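Local structure of aminotransferase, class I and II (Erwinia tasmaniensis, 5Z0Q) at residues V101-N105 against Y125-A131; L200-I206 against R231-S237; F343-L349 against R380-L385. The protein belongs to the class I and II aminotransferase family and binds pyridoxal-5'-phosphate. All coordinates share one frame; numbering follows the deposited sequence.

Interaction 1: residues V101-N105 against Y125-A131; sequences VTGIN and YPPFFLA. With PLP (pyridoxal-5'-phosphate), chain M.
Val101 and Ile104 pack against Tyr125, Pro127, Phe128 and Ala131 in a largely apolar contact between the N-terminal ends of helices 101-111 and 127-134, beside the pyridoxal-5'-phosphate (PLP), whose pocket Val101 and Tyr125 help to line. The axes of the two short helical segments come within 9.6 Å, with 39° between their directions. At the PLP end, Val101 CG2 approaches the edge of the Tyr125 ring, 4.0 Å from CE2. The other branch, CG1, is placed anti to the backbone N (chi1 178°) and meets Pro127 CB instead. The phenol ring is sandwiched between PLP and Pro127: the PLP pyridine covers one face, with PLP N1 3.5 Å from Tyr125 CE2, while CD of Pro127 sits over the centre of the opposite face. The ring is therefore confined on both sides.

This is the PLP site of a fold type I protein, in which the start of a helix receives the phosphate. The bond from Val101 N to PLP O2P is 3.1 Å long and nearly straight. Val100 N adds a second backbone donor, and Tyr66 OH of the second subunit also hydrogen-bonds PLP.

One turn further on, Ile104 sets CD1 against both aromatic side chains, 3.6 Å from Phe128 CE1 and near the plane of the Tyr125 ring at its edge. Its CG2 branch faces the carbonyl of Pro127 and the methyl of Ala131. Asn105 ends the contact, its OD1 3.6 Å from Ala131 CB. Its amide turns back within its own helix, ND2 donating to Val101 O at 2.7 Å from above the carbonyl plane. Asn105 N reaches that same oxygen from the other face, and the ND2 bond, in the plane of the amide, helps to fix the rotation of the carboxamide beside Ala131.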
loop_
_atom_site.group_PDB
_atom_site.type_symbol
_atom_site.label_atom_id
_atom_site.label_comp_id
_atom_site.label_asym_id
_atom_site.label_seq_id
_atom_site.Cartn_x
_atom_site.Cartn_y
_atom_site.Cartn_z
ATOM N N VAL A 101 -7.892 3.835 5.590
ATOM C CA VAL A 101 -7.373 3.738 6.953
ATOM C C VAL A 101 -6.016 4.422 7.056
ATOM O O VAL A 101 -5.714 5.088 8.055
ATOM C CB VAL A 101 -7.301 2.264 7.395
ATOM C CG1 VAL A 101 -6.715 2.154 8.798
ATOM C CG2 VAL A 101 -8.679 1.630 7.340
ATOM N N THR A 102 -5.180 4.276 6.025
ATOM C CA THR A 102 -3.889 4.954 6.028
ATOM C C THR A 102 -4.052 6.470 5.980
ATOM O O THR A 102 -3.248 7.194 6.575
ATOM C CB THR A 102 -3.026 4.469 4.860
ATOM O OG1 THR A 102 -1.782 5.180 4.854
ATOM C CG2 THR A 102 -3.737 4.683 3.527
ATOM N N GLY A 103 -5.088 6.965 5.297
ATOM C CA GLY A 103 -5.341 8.394 5.291
ATOM C C GLY A 103 -5.756 8.927 6.647
ATOM O O GLY A 103 -5.452 10.075 6.987
ATOM N N ILE A 104 -6.450 8.109 7.439
ATOM C CA ILE A 104 -6.817 8.517 8.791
ATOM C C ILE A 104 -5.581 8.602 9.677
ATOM O O ILE A 104 -5.428 9.540 10.468
ATOM C CB ILE A 104 -7.865 7.548 9.367
ATOM C CG1 ILE A 104 -9.149 7.595 8.538
ATOM C CG2 ILE A 104 -8.150 7.869 10.826
ATOM C CD1 ILE A 104 -10.180 6.565 8.945
ATOM N N ASN A 105 -4.674 7.630 9.552
ATOM C CA ASN A 105 -3.484 7.615 10.396
ATOM C C ASN A 105 -2.546 8.766 10.052
ATOM O O ASN A 105 -2.062 9.468 10.947
ATOM C CB ASN A 105 -2.768 6.271 10.267
ATOM C CG ASN A 105 -3.458 5.170 11.050
ATOM O OD1 ASN A 105 -3.042 4.826 12.156
ATOM N ND2 ASN A 105 -4.521 4.616 10.481
ATOM N N TYR A 125 -16.198 4.177 13.355
ATOM C CA TYR A 125 -15.243 3.282 12.720
ATOM C C TYR A 125 -14.019 3.111 13.623
ATOM O O TYR A 125 -13.410 4.113 14.025
ATOM C CB TYR A 125 -14.847 3.851 11.355
ATOM C CG TYR A 125 -14.011 2.948 10.477
ATOM C CD1 TYR A 125 -14.360 1.621 10.274
ATOM C CD2 TYR A 125 -12.891 3.438 9.817
ATOM C CE1 TYR A 125 -13.601 0.799 9.462
ATOM C CE2 TYR A 125 -12.127 2.625 9.001
ATOM C CZ TYR A 125 -12.487 1.306 8.827
ATOM O OH TYR A 125 -11.729 0.492 8.016
ATOM N N PRO A 126 -13.645 1.880 13.971
ATOM C CA PRO A 126 -12.640 1.652 15.030
ATOM C C PRO A 126 -11.333 2.399 14.801
ATOM O O PRO A 126 -10.765 2.928 15.769
ATOM C CB PRO A 126 -12.435 0.130 14.994
ATOM C CG PRO A 126 -13.745 -0.395 14.520
ATOM C CD PRO A 126 -14.287 0.623 13.545
ATOM N N PRO A 127 -10.801 2.470 13.571
ATOM C CA PRO A 127 -9.542 3.214 13.378
ATOM C C PRO A 127 -9.610 4.686 13.766
ATOM O O PRO A 127 -8.553 5.327 13.847
ATOM C CB PRO A 127 -9.263 3.052 11.879
ATOM C CG PRO A 127 -9.891 1.773 11.536
ATOM C CD PRO A 127 -11.157 1.737 12.338
ATOM N N PHE A 128 -10.798 5.240 14.016
ATOM C CA PHE A 128 -10.890 6.660 14.346
ATOM C C PHE A 128 -10.293 6.959 15.714
ATOM O O PHE A 128 -9.645 7.995 15.899
ATOM C CB PHE A 128 -12.341 7.125 14.275
ATOM C CG PHE A 128 -12.754 7.589 12.912
ATOM C CD1 PHE A 128 -12.973 6.679 11.895
ATOM C CD2 PHE A 128 -12.912 8.936 12.645
ATOM C CE1 PHE A 128 -13.349 7.103 10.640
ATOM C CE2 PHE A 128 -13.288 9.366 11.392
ATOM C CZ PHE A 128 -13.507 8.449 10.389
ATOM N N PHE A 129 -10.504 6.076 16.690
ATOM C CA PHE A 129 -9.842 6.212 17.980
ATOM C C PHE A 129 -8.651 5.277 18.132
ATOM O O PHE A 129 -7.916 5.391 19.120
ATOM C CB PHE A 129 -10.838 5.984 19.128
ATOM C CG PHE A 129 -11.571 4.676 19.054
ATOM C CD1 PHE A 129 -12.769 4.577 18.368
ATOM C CD2 PHE A 129 -11.074 3.550 19.690
ATOM C CE1 PHE A 129 -13.451 3.378 18.304
ATOM C CE2 PHE A 129 -11.751 2.347 19.629
ATOM C CZ PHE A 129 -12.942 2.261 18.936
ATOM N N LEU A 130 -8.439 4.366 17.179
ATOM C CA LEU A 130 -7.236 3.541 17.188
ATOM C C LEU A 130 -6.024 4.301 16.666
ATOM O O LEU A 130 -4.901 4.045 17.112
ATOM C CB LEU A 130 -7.456 2.276 16.357
ATOM C CG LEU A 130 -7.618 0.965 17.130
ATOM C CD1 LEU A 130 -8.787 1.044 18.101
ATOM C CD2 LEU A 130 -7.789 -0.205 16.173
ATOM N N ALA A 131 -6.229 5.232 15.727
ATOM C CA ALA A 131 -5.102 6.004 15.208
ATOM C C ALA A 131 -4.490 6.914 16.268
ATOM O O ALA A 131 -3.254 6.925 16.397
ATOM C CB ALA A 131 -5.531 6.780 13.958
HETATM N N1 PLP M . -13.702 4.176 6.294
HETATM C C2 PLP M . -14.883 3.668 6.798
HETATM C C2A PLP M . -15.756 4.523 7.669
HETATM C C3 PLP M . -15.267 2.367 6.496
HETATM O O3 PLP M . -16.439 1.864 6.996
HETATM C C4 PLP M . -14.459 1.576 5.686
HETATM C C4A PLP M . -14.949 0.239 5.214
HETATM C C5 PLP M . -13.269 2.092 5.185
HETATM C C6 PLP M . -12.895 3.395 5.491
HETATM C C5A PLP M . -12.398 1.223 4.305
HETATM O O4P PLP M . -11.060 1.667 4.321
HETATM P P PLP M . -9.909 0.735 3.689
HETATM O O1P PLP M . -10.038 -0.665 4.242
HETATM O O2P PLP M . -8.547 1.290 4.035
HETATM O O3P PLP M . -10.084 0.709 2.189
#

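Interaction 2: residues L200-I206 against R231-S237; sequences LVCSDEI and RSITLMS. With PLP (pyridoxal-5'-phosphate), chain M.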
loop_
_atom_site.group_PDB
_atom_site.type_symbol
_atom_site.label_atom_id
_atom_site.label_comp_id
_atom_site.label_asym_id
_atom_site.label_seq_id
_atom_site.Cartn_x
_atom_site.Cartn_y
_atom_site.Cartn_z
ATOM N N LEU A 200 -8.845 21.253 13.102
ATOM C CA LEU A 200 -8.761 20.661 11.777
ATOM C C LEU A 200 -9.743 19.498 11.680
ATOM O O LEU A 200 -9.997 18.793 12.660
ATOM C CB LEU A 200 -7.338 20.187 11.486
ATOM C CG LEU A 200 -6.284 21.295 11.434
ATOM C CD1 LEU A 200 -4.884 20.713 11.334
ATOM C CD2 LEU A 200 -6.562 22.235 10.270
ATOM N N VAL A 201 -10.304 19.311 10.491
ATOM C CA VAL A 201 -11.365 18.336 10.273
ATOM C C VAL A 201 -10.870 17.265 9.313
ATOM O O VAL A 201 -10.240 17.572 8.296
ATOM C CB VAL A 201 -12.645 19.006 9.731
ATOM C CG1 VAL A 201 -13.758 17.983 9.583
ATOM C CG2 VAL A 201 -13.071 20.140 10.645
ATOM N N CYS A 202 -11.146 16.007 9.646
ATOM C CA CYS A 202 -10.857 14.868 8.776
ATOM C C CYS A 202 -12.176 14.147 8.528
ATOM O O CYS A 202 -12.649 13.390 9.380
ATOM C CB CYS A 202 -9.815 13.943 9.397
ATOM S SG CYS A 202 -9.349 12.539 8.357
ATOM N N SER A 203 -12.772 14.391 7.363
ATOM C CA SER A 203 -14.085 13.861 7.021
ATOM C C SER A 203 -13.920 12.583 6.206
ATOM O O SER A 203 -13.377 12.614 5.096
ATOM C CB SER A 203 -14.898 14.897 6.243
ATOM O OG SER A 203 -16.204 14.422 5.961
ATOM N N ASP A 204 -14.390 11.467 6.757
ATOM C CA ASP A 204 -14.361 10.180 6.071
ATOM C C ASP A 204 -15.676 10.017 5.321
ATOM O O ASP A 204 -16.731 9.827 5.936
ATOM C CB ASP A 204 -14.144 9.043 7.066
ATOM C CG ASP A 204 -13.798 7.724 6.392
ATOM O OD1 ASP A 204 -14.338 7.439 5.304
ATOM O OD2 ASP A 204 -12.980 6.968 6.957
ATOM N N GLU A 205 -15.614 10.085 3.993
ATOM C CA GLU A 205 -16.818 10.031 3.175
ATOM C C GLU A 205 -16.760 8.851 2.213
ATOM O O GLU A 205 -17.025 8.997 1.015
ATOM C CB GLU A 205 -16.998 11.355 2.428
ATOM C CG GLU A 205 -16.843 12.572 3.338
ATOM C CD GLU A 205 -17.136 13.888 2.644
ATOM O OE1 GLU A 205 -17.327 14.899 3.356
ATOM O OE2 GLU A 205 -17.177 13.916 1.395
ATOM N N ILE A 206 -16.417 7.672 2.738
ATOM C CA ILE A 206 -16.296 6.482 1.903
ATOM C C ILE A 206 -17.666 5.985 1.454
ATOM O O ILE A 206 -17.800 5.423 0.360
ATOM C CB ILE A 206 -15.510 5.393 2.661
ATOM C CG1 ILE A 206 -15.441 4.095 1.854
ATOM C CG2 ILE A 206 -16.134 5.133 4.015
ATOM C CD1 ILE A 206 -14.697 4.223 0.551
ATOM N N ARG A 231 -9.502 24.095 6.032
ATOM C CA ARG A 231 -9.208 23.565 7.357
ATOM C C ARG A 231 -9.454 22.064 7.457
ATOM O O ARG A 231 -9.388 21.513 8.563
ATOM C CB ARG A 231 -10.038 24.297 8.421
ATOM C CG ARG A 231 -11.510 23.902 8.431
ATOM C CD ARG A 231 -12.375 24.893 9.203
ATOM N NE ARG A 231 -11.880 25.149 10.552
ATOM C CZ ARG A 231 -11.391 26.317 10.958
ATOM N NH1 ARG A 231 -11.340 27.343 10.123
ATOM N NH2 ARG A 231 -10.960 26.460 12.205
ATOM N N SER A 232 -9.723 21.386 6.343
ATOM C CA SER A 232 -10.171 20.003 6.376
ATOM C C SER A 232 -9.419 19.157 5.358
ATOM O O SER A 232 -8.716 19.662 4.480
ATOM C CB SER A 232 -11.679 19.901 6.108
ATOM O OG SER A 232 -11.969 20.205 4.756
ATOM N N ILE A 233 -9.584 17.843 5.500
ATOM C CA ILE A 233 -9.121 16.856 4.533
ATOM C C ILE A 233 -10.265 15.880 4.292
ATOM O O ILE A 233 -10.901 15.417 5.245
ATOM C CB ILE A 233 -7.858 16.118 5.017
ATOM C CG1 ILE A 233 -7.535 14.942 4.092
ATOM C CG2 ILE A 233 -8.015 15.654 6.461
ATOM C CD1 ILE A 233 -6.389 14.082 4.569
ATOM N N THR A 234 -10.535 15.581 3.025
ATOM C CA THR A 234 -11.670 14.755 2.631
ATOM C C THR A 234 -11.161 13.423 2.092
ATOM O O THR A 234 -10.348 13.397 1.161
ATOM C CB THR A 234 -12.517 15.474 1.581
ATOM O OG1 THR A 234 -12.802 16.804 2.030
ATOM C CG2 THR A 234 -13.826 14.733 1.349
ATOM N N LEU A 235 -11.645 12.325 2.667
ATOM C CA LEU A 235 -11.248 10.978 2.274
ATOM C C LEU A 235 -12.390 10.323 1.506
ATOM O O LEU A 235 -13.495 10.175 2.040
ATOM C CB LEU A 235 -10.874 10.140 3.496
ATOM C CG LEU A 235 -9.671 10.612 4.316
ATOM C CD1 LEU A 235 -9.504 9.752 5.556
ATOM C CD2 LEU A 235 -8.407 10.587 3.476
ATOM N N MET A 236 -12.121 9.933 0.262
ATOM C CA MET A 236 -13.120 9.302 -0.587
ATOM C C MET A 236 -12.476 8.175 -1.383
ATOM O O MET A 236 -11.266 8.165 -1.619
ATOM C CB MET A 236 -13.776 10.313 -1.534
ATOM C CG MET A 236 -14.636 11.349 -0.831
ATOM S SD MET A 236 -15.274 12.595 -1.960
ATOM C CE MET A 236 -13.749 13.218 -2.661
ATOM N N SER A 237 -13.313 7.223 -1.803
ATOM C CA SER A 237 -12.863 6.038 -2.523
ATOM C C SER A 237 -14.051 5.259 -3.073
ATOM O O SER A 237 -15.142 5.298 -2.491
ATOM C CB SER A 237 -12.026 5.143 -1.608
ATOM O OG SER A 237 -11.801 3.874 -2.193
HETATM N N1 PLP M . -13.702 4.176 6.294
HETATM C C2 PLP M . -14.883 3.668 6.798
HETATM C C2A PLP M . -15.756 4.523 7.669
HETATM C C3 PLP M . -15.267 2.367 6.496
HETATM O O3 PLP M . -16.439 1.864 6.996
HETATM C C4 PLP M . -14.459 1.576 5.686
HETATM C C4A PLP M . -14.949 0.239 5.214
HETATM C C5 PLP M . -13.269 2.092 5.185
HETATM C C6 PLP M . -12.895 3.395 5.491
HETATM C C5A PLP M . -12.398 1.223 4.305
HETATM O O4P PLP M . -11.060 1.667 4.321
HETATM P P PLP M . -9.909 0.735 3.689
HETATM O O1P PLP M . -10.038 -0.665 4.242
HETATM O O2P PLP M . -8.547 1.290 4.035
HETATM O O3P PLP M . -10.084 0.709 2.189
#
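Leu200 and Val201 begin a parallel pairing with the strand at 232-236, Leu200 CD2 lying against Arg231 O, which also accepts from Val201 N at 3.1 Å. Val201 O then receives Ile233 N, and the CB atoms of Val201 and Ser232 face each other on one side of the sheet. Cys202 turns to the other side, where its thiol meets Ile233 CG2 and Leu235 CD1. Ser203 bonds through both backbone groups, N to Ile233 O (3.0 Å) and O from Leu235 N (170° at the hydrogen). Its hydroxyl donates to Glu205 OE1, steadying a carboxylate whose OE2 lies 3.4 Å from Thr234 CG2. Asp204, with CG swung anti to its N (chi1 -167°), brings OD2 to 3.0 Å from PLP N1, as the aspartate facing the pyridine nitrogen does in fold type I relatives. Glu205 N gives the last cross-strand bond, to Leu235 O. Ile206 CG2 touches PLP C2 at 3.4 Å, while CD1 reaches Ser237. The two strands belong to a beta-alpha-beta unit with helix 226-229 and lie between strands 166-172 and 250-253, with helix 101-111 packed over Cys202, Asp204 and Leu235.

Interaction 3: residues F343-L349 against R380-L385; sequences FFEKHGL and RMTRAL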
loop_
_atom_site.group_PDB
_atom_site.type_symbol
_atom_site.label_atom_id
_atom_site.label_comp_id
_atom_site.label_asym_id
_atom_site.label_seq_id
_atom_site.Cartn_x
_atom_site.Cartn_y
_atom_site.Cartn_z
ATOM N N PHE A 343 -23.255 -14.153 21.620
ATOM C CA PHE A 343 -24.551 -14.820 21.689
ATOM C C PHE A 343 -25.019 -15.257 20.307
ATOM O O PHE A 343 -25.353 -16.428 20.091
ATOM C CB PHE A 343 -25.581 -13.895 22.340
ATOM C CG PHE A 343 -27.005 -14.330 22.131
ATOM C CD1 PHE A 343 -27.545 -15.367 22.875
ATOM C CD2 PHE A 343 -27.806 -13.697 21.194
ATOM C CE1 PHE A 343 -28.855 -15.769 22.684
ATOM C CE2 PHE A 343 -29.117 -14.092 20.999
ATOM C CZ PHE A 343 -29.642 -15.129 21.744
ATOM N N PHE A 344 -25.045 -14.325 19.352
ATOM C CA PHE A 344 -25.508 -14.651 18.009
ATOM C C PHE A 344 -24.574 -15.613 17.286
ATOM O O PHE A 344 -25.019 -16.314 16.372
ATOM C CB PHE A 344 -25.684 -13.374 17.187
ATOM C CG PHE A 344 -26.927 -12.603 17.526
ATOM C CD1 PHE A 344 -28.169 -13.046 17.099
ATOM C CD2 PHE A 344 -26.856 -11.434 18.263
ATOM C CE1 PHE A 344 -29.317 -12.341 17.406
ATOM C CE2 PHE A 344 -28.001 -10.722 18.574
ATOM C CZ PHE A 344 -29.234 -11.177 18.143
ATOM N N GLU A 345 -23.296 -15.666 17.671
ATOM C CA GLU A 345 -22.381 -16.612 17.041
ATOM C C GLU A 345 -22.765 -18.050 17.366
ATOM O O GLU A 345 -22.699 -18.927 16.497
ATOM C CB GLU A 345 -20.944 -16.329 17.473
ATOM C CG GLU A 345 -20.330 -15.111 16.812
ATOM C CD GLU A 345 -18.876 -14.917 17.190
ATOM O OE1 GLU A 345 -18.486 -15.354 18.294
ATOM O OE2 GLU A 345 -18.124 -14.336 16.380
ATOM N N LYS A 346 -23.175 -18.309 18.608
ATOM C CA LYS A 346 -23.631 -19.641 18.986
ATOM C C LYS A 346 -24.985 -19.991 18.387
ATOM O O LYS A 346 -25.445 -21.124 18.568
ATOM C CB LYS A 346 -23.682 -19.764 20.509
ATOM C CG LYS A 346 -22.308 -19.773 21.160
ATOM C CD LYS A 346 -21.456 -20.917 20.622
ATOM C CE LYS A 346 -20.040 -20.875 21.177
ATOM N NZ LYS A 346 -19.306 -19.652 20.744
ATOM N N HIS A 347 -25.628 -19.057 17.686
ATOM C CA HIS A 347 -26.851 -19.322 16.938
ATOM C C HIS A 347 -26.627 -19.142 15.440
ATOM O O HIS A 347 -27.544 -18.761 14.709
ATOM C CB HIS A 347 -27.991 -18.431 17.427
ATOM C CG HIS A 347 -28.421 -18.716 18.833
ATOM N ND1 HIS A 347 -29.443 -19.591 19.136
ATOM C CD2 HIS A 347 -27.965 -18.245 20.018
ATOM C CE1 HIS A 347 -29.600 -19.645 20.446
ATOM N NE2 HIS A 347 -28.715 -18.838 21.005
ATOM N N GLY A 348 -25.406 -19.401 14.978
ATOM C CA GLY A 348 -25.105 -19.385 13.559
ATOM C C GLY A 348 -25.173 -18.029 12.894
ATOM O O GLY A 348 -25.553 -17.942 11.722
ATOM N N LEU A 349 -24.811 -16.965 13.606
ATOM C CA LEU A 349 -24.859 -15.609 13.071
ATOM C C LEU A 349 -23.567 -14.895 13.429
ATOM O O LEU A 349 -23.279 -14.690 14.612
ATOM C CB LEU A 349 -26.070 -14.847 13.615
ATOM C CG LEU A 349 -27.428 -15.403 13.184
ATOM C CD1 LEU A 349 -28.531 -14.927 14.115
ATOM C CD2 LEU A 349 -27.732 -15.010 11.744
ATOM N N ARG A 380 -32.543 -17.265 11.265
ATOM C CA ARG A 380 -31.695 -17.644 12.391
ATOM C C ARG A 380 -31.849 -16.674 13.555
ATOM O O ARG A 380 -31.699 -17.072 14.715
ATOM C CB ARG A 380 -30.232 -17.723 11.954
ATOM C CG ARG A 380 -29.935 -18.853 10.985
ATOM C CD ARG A 380 -28.439 -19.061 10.820
ATOM N NE ARG A 380 -28.135 -20.225 9.993
ATOM C CZ ARG A 380 -26.917 -20.731 9.833
ATOM N NH1 ARG A 380 -25.882 -20.178 10.448
ATOM N NH2 ARG A 380 -26.734 -21.793 9.062
ATOM N N MET A 381 -32.144 -15.403 13.268
ATOM C CA MET A 381 -32.433 -14.456 14.337
ATOM C C MET A 381 -33.758 -14.782 15.015
ATOM O O MET A 381 -33.859 -14.743 16.246
ATOM C CB MET A 381 -32.452 -13.030 13.789
ATOM C CG MET A 381 -31.103 -12.523 13.317
ATOM S SD MET A 381 -31.205 -10.866 12.618
ATOM C CE MET A 381 -31.953 -9.973 13.978
ATOM N N THR A 382 -34.785 -15.103 14.224
ATOM C CA THR A 382 -36.066 -15.500 14.797
ATOM C C THR A 382 -35.928 -16.783 15.607
ATOM O O THR A 382 -36.478 -16.894 16.709
ATOM C CB THR A 382 -37.107 -15.674 13.690
ATOM O OG1 THR A 382 -37.294 -14.428 13.009
ATOM C CG2 THR A 382 -38.439 -16.131 14.266
ATOM N N ARG A 383 -35.184 -17.757 15.080
ATOM C CA ARG A 383 -35.003 -19.019 15.789
ATOM C C ARG A 383 -34.201 -18.838 17.072
ATOM O O ARG A 383 -34.406 -19.581 18.038
ATOM C CB ARG A 383 -34.324 -20.037 14.872
ATOM C CG ARG A 383 -34.296 -21.455 15.421
ATOM C CD ARG A 383 -33.645 -22.424 14.442
ATOM N NE ARG A 383 -34.217 -22.322 13.101
ATOM C CZ ARG A 383 -33.583 -21.803 12.054
ATOM N NH1 ARG A 383 -32.346 -21.344 12.187
ATOM N NH2 ARG A 383 -34.182 -21.749 10.873
ATOM N N ALA A 384 -33.298 -17.856 17.107
ATOM C CA ALA A 384 -32.447 -17.660 18.276
ATOM C C ALA A 384 -33.213 -17.050 19.444
ATOM O O ALA A 384 -32.992 -17.431 20.600
ATOM C CB ALA A 384 -31.250 -16.781 17.914
ATOM N N LEU A 385 -34.116 -16.112 19.169
ATOM C CA LEU A 385 -34.813 -15.388 20.221
ATOM C C LEU A 385 -36.136 -16.025 20.622
ATOM O O LEU A 385 -36.713 -15.625 21.639
ATOM C CB LEU A 385 -35.068 -13.941 19.786
ATOM C CG LEU A 385 -33.853 -13.149 19.300
ATOM C CD1 LEU A 385 -34.234 -11.705 19.010
ATOM C CD2 LEU A 385 -32.722 -13.219 20.314
#
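His347, Gly348 and Leu349 meet Arg380, Met381 and Ala384 where a Schellman motif ends helix 340-345 beside the C-terminal helix 371-385. Gly348, with a positive phi of 68°, is the C-prime residue: Leu349 N returns to Phe344 O at 2.8 Å and Gly348 N to Glu345 O, closing a type I turn from Glu345 to Gly348. His347 N reaches Phe344 O as well, from the opposite face of the carbonyl plane to Leu349 N.

Arg380 is the polar arm of the contact. Its CB lies 3.7 Å from Leu349 CD2, the two side chains running past each other in opposite directions. Beyond CB the chain is extended as far as NE, carrying CD alongside the carbonyls of Gly348 and His347. At the tip, NH1 donates to Gly348 O at 2.6 Å. The oxygen lies close to the guanidinium plane and is met in its own carbonyl plane, on a lone pair, with a C=O...donor angle of 116°. NH2 forms a salt bridge with Asp34, so the group is held from two directions, and Gly348 is also joined through its backbone to Leu36, in strand 36-38 of the smaller domain's sheet.

The rest of the interface is packing of side chains without further hydrogen bonds between the segments. Ala384 CB makes a CH-pi contact over one face of the His347 imidazole, 3.8 Å from its centroid, and Tyr389 meets the same ring edge-to-face. Leu349 CD1 abuts Met381 CG at 3.6 Å, the two side chains crossing at about a right angle, and Phe344 adds a looser approach to Met381. At the far end, Leu385 CD2 lies near the plane of the Phe343 ring, 3.8 Å from its CE2.

In the fold
Interactions 1 and 2 adjoin at the PLP site, their centres about 12 Å apart: Ile104 packs on Asp204 and Leu235, and Phe128 on Asp204, so helix 101-111 is shared between its neighbouring helix and the central sheet. Interaction 2 is the buried core, dominated by regular backbone bonds; interaction 1, partly buried, relies on side-chain packing, and its second-subunit neighbours place it near the dimer interface. Interaction 3 belongs to the smaller domain, its centre about 31 Å from that of interaction 1 and 37 Å from that of interaction 2. It touches neither PLP nor the second subunit, and mixes apolar packing with one charged side chain on a carbonyl.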